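Local coordinates for protein putative amidohydrolase (Unidentified, PDB 3MKV) that probably hydrolyses dipeptides ending in proline, as a zinc-dependent prolidase of the amidohydrolase superfamily, at residues G11-P16 and G370-G375. Residues are numbered along the deposited sequence; the frame is centred on the assembly and turned at random.
Sequences GALLDP and GRIVPG
L13 and I372 meet at the buried end of this contact, where CD1 of L13 lies 3.7 Å from CD1 of I372. With its CG anti to the backbone N (chi1 178°), L13 reaches across to I372, and V37 of strand 33-38 touches both side chains. Next to this apolar patch the two backbones stay apart and share a water, which donates to L14 O at 2.9 Å and accepts from I372 N at 2.8 Å. I372 is the central residue of an inverse gamma turn, closed by a weak bond from V373 N to R371 O. The contact brings strand 12-13, in the beta-rich part formed by both ends of the chain, against the loop leading from helix 348-362 of the TIM-barrel-type domain back to strand 380-383. P16 sets its ring against this loop, with CG 3.5 Å from G370 O. Toward the partly exposed side the packing gives way to charge: D15 OD1 forms a salt bridge with R371 NH1, the carboxylate nearly perpendicular (89°) to the guanidinium plane and OD2 over one face near the rim. D17 OD1 also bridges NH1, but this nitrogen sits too close to another atom, so both bridges are doubtful in detail.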
ATOM      1  N   GLY A  11      -4.428 -52.138  43.390  1.00 74.17           N
ATOM      2  CA  GLY A  11      -4.064 -52.337  41.993  1.00 73.53           C
ATOM      3  C   GLY A  11      -2.574 -52.487  41.744  1.00 75.60           C
ATOM      4  O   GLY A  11      -1.753 -52.332  42.653  1.00 75.66           O
ATOM      5  N   ALA A  12      -2.228 -52.806  40.503  1.00 72.33           N
ATOM      6  CA  ALA A  12      -0.845 -52.800  40.075  1.00 69.67           C
ATOM      7  C   ALA A  12      -0.491 -51.372  39.685  1.00 69.20           C
ATOM      8  O   ALA A  12      -1.352 -50.619  39.237  1.00 69.32           O
ATOM      9  CB  ALA A  12      -0.648 -53.739  38.899  1.00 70.55           C
ATOM     10  N   LEU A  13       0.770 -51.004  39.875  1.00 68.22           N
ATOM     11  CA  LEU A  13       1.256 -49.679  39.526  1.00 64.59           C
ATOM     12  C   LEU A  13       2.272 -49.820  38.424  1.00 65.35           C
ATOM     13  O   LEU A  13       3.198 -50.610  38.537  1.00 68.28           O
ATOM     14  CB  LEU A  13       1.924 -49.013  40.724  1.00 65.25           C
ATOM     15  CG  LEU A  13       2.524 -47.637  40.455  1.00 65.99           C
ATOM     16  CD1 LEU A  13       1.491 -46.737  39.796  1.00 64.90           C
ATOM     17  CD2 LEU A  13       3.038 -47.019  41.733  1.00 61.02           C
ATOM     18  N   LEU A  14       2.090 -49.060  37.350  1.00 68.30           N
ATOM     19  CA  LEU A  14       3.046 -49.057  36.252  1.00 64.60           C
ATOM     20  C   LEU A  14       4.002 -47.889  36.441  1.00 65.50           C
ATOM     21  O   LEU A  14       3.604 -46.724  36.370  1.00 63.24           O
ATOM     22  CB  LEU A  14       2.320 -48.948  34.919  1.00 64.42           C
ATOM     23  CG  LEU A  14       3.101 -49.306  33.657  1.00 61.96           C
ATOM     24  CD1 LEU A  14       2.132 -49.471  32.494  1.00 48.03           C
ATOM     25  CD2 LEU A  14       4.180 -48.261  33.343  1.00 56.17           C
ATOM     26  N   ASP A  15       5.254 -48.222  36.731  1.00 65.33           N
ATOM     27  CA  ASP A  15       6.312 -47.245  36.888  1.00 67.17           C
ATOM     28  C   ASP A  15       7.217 -47.446  35.690  1.00 70.39           C
ATOM     29  O   ASP A  15       7.966 -48.428  35.621  1.00 68.16           O
ATOM     30  CB  ASP A  15       7.075 -47.476  38.194  1.00 70.03           C
ATOM     31  CG  ASP A  15       8.093 -46.377  38.481  1.00 74.90           C
ATOM     32  OD1 ASP A  15       8.784 -45.944  37.536  1.00 68.17           O
ATOM     33  OD2 ASP A  15       8.206 -45.948  39.650  1.00 77.61           O
ATOM     34  N   PRO A  16       7.130 -46.520  34.726  1.00 72.84           N
ATOM     35  CA  PRO A  16       7.684 -46.692  33.380  1.00 73.00           C
ATOM     36  C   PRO A  16       9.175 -47.020  33.335  1.00 73.22           C
ATOM     37  O   PRO A  16       9.667 -47.448  32.291  1.00 75.29           O
ATOM     38  CB  PRO A  16       7.391 -45.349  32.703  1.00 73.68           C
ATOM     39  CG  PRO A  16       6.226 -44.786  33.478  1.00 73.00           C
ATOM     40  CD  PRO A  16       6.449 -45.222  34.889  1.00 67.53           C
ATOM     41  N   GLY A 370       4.169 -38.020  33.052  1.00 48.19           N
ATOM     42  CA  GLY A 370       4.659 -39.314  32.596  1.00 54.08           C
ATOM     43  C   GLY A 370       5.080 -40.292  33.682  1.00 60.93           C
ATOM     44  O   GLY A 370       5.512 -41.408  33.384  1.00 63.65           O
ATOM     45  N   ARG A 371       4.961 -39.875  34.941  1.00 64.03           N
ATOM     46  CA  ARG A 371       5.340 -40.703  36.084  1.00 63.49           C
ATOM     47  C   ARG A 371       4.435 -40.401  37.276  1.00 62.25           C
ATOM     48  O   ARG A 371       4.249 -39.239  37.649  1.00 55.27           O
ATOM     49  CB  ARG A 371       6.793 -40.424  36.484  1.00 64.13           C
ATOM     50  CG  ARG A 371       7.848 -41.164  35.674  1.00 80.74           C
ATOM     51  CD  ARG A 371       8.423 -42.368  36.423  1.00 91.10           C
ATOM     52  NE  ARG A 371       8.821 -42.027  37.789  1.00 98.31           N
ATOM     53  CZ  ARG A 371       9.729 -42.692  38.504  1.00 97.82           C
ATOM     54  NH1 ARG A 371      10.362 -43.736  37.985  1.00 97.90           N
ATOM     55  NH2 ARG A 371      10.011 -42.303  39.741  1.00 95.08           N
ATOM     56  N   ILE A 372       3.885 -41.446  37.885  1.00 60.14           N
ATOM     57  CA  ILE A 372       3.093 -41.271  39.102  1.00 64.49           C
ATOM     58  C   ILE A 372       3.998 -41.146  40.334  1.00 64.83           C
ATOM     59  O   ILE A 372       4.312 -42.141  40.988  1.00 64.51           O
ATOM     60  CB  ILE A 372       2.086 -42.420  39.293  1.00 65.24           C
ATOM     61  CG1 ILE A 372       1.007 -42.364  38.212  1.00 58.85           C
ATOM     62  CG2 ILE A 372       1.452 -42.352  40.666  1.00 65.12           C
ATOM     63  CD1 ILE A 372       0.310 -43.684  37.996  1.00 63.62           C
ATOM     64  N   VAL A 373       4.420 -39.915  40.624  1.00 63.77           N
ATOM     65  CA  VAL A 373       5.310 -39.621  41.743  1.00 60.86           C
ATOM     66  C   VAL A 373       4.791 -38.412  42.506  1.00 63.95           C
ATOM     67  O   VAL A 373       4.086 -37.578  41.941  1.00 60.91           O
ATOM     68  CB  VAL A 373       6.752 -39.290  41.274  1.00 60.82           C
ATOM     69  CG1 VAL A 373       7.455 -40.522  40.748  1.00 50.72           C
ATOM     70  CG2 VAL A 373       6.742 -38.174  40.232  1.00 56.81           C
ATOM     71  N   PRO A 374       5.139 -38.313  43.803  1.00 67.39           N
ATOM     72  CA  PRO A 374       4.694 -37.181  44.618  1.00 64.79           C
ATOM     73  C   PRO A 374       5.124 -35.848  44.014  1.00 64.10           C
ATOM     74  O   PRO A 374       6.297 -35.666  43.679  1.00 59.34           O
ATOM     75  CB  PRO A 374       5.404 -37.405  45.959  1.00 58.96           C
ATOM     76  CG  PRO A 374       5.669 -38.858  46.005  1.00 61.06           C
ATOM     77  CD  PRO A 374       5.948 -39.266  44.581  1.00 65.49           C
ATOM     78  N   GLY A 375       4.170 -34.929  43.883  1.00 65.11           N
ATOM     79  CA  GLY A 375       4.447 -33.592  43.373  1.00 64.23           C
ATOM     80  C   GLY A 375       4.112 -33.461  41.901  1.00 65.05           C
ATOM     81  O   GLY A 375       4.073 -32.350  41.373  1.00 66.51           O
TER
HETATM   82  O   HOH W   1       4.298 -44.183  37.540  1.00 54.17           O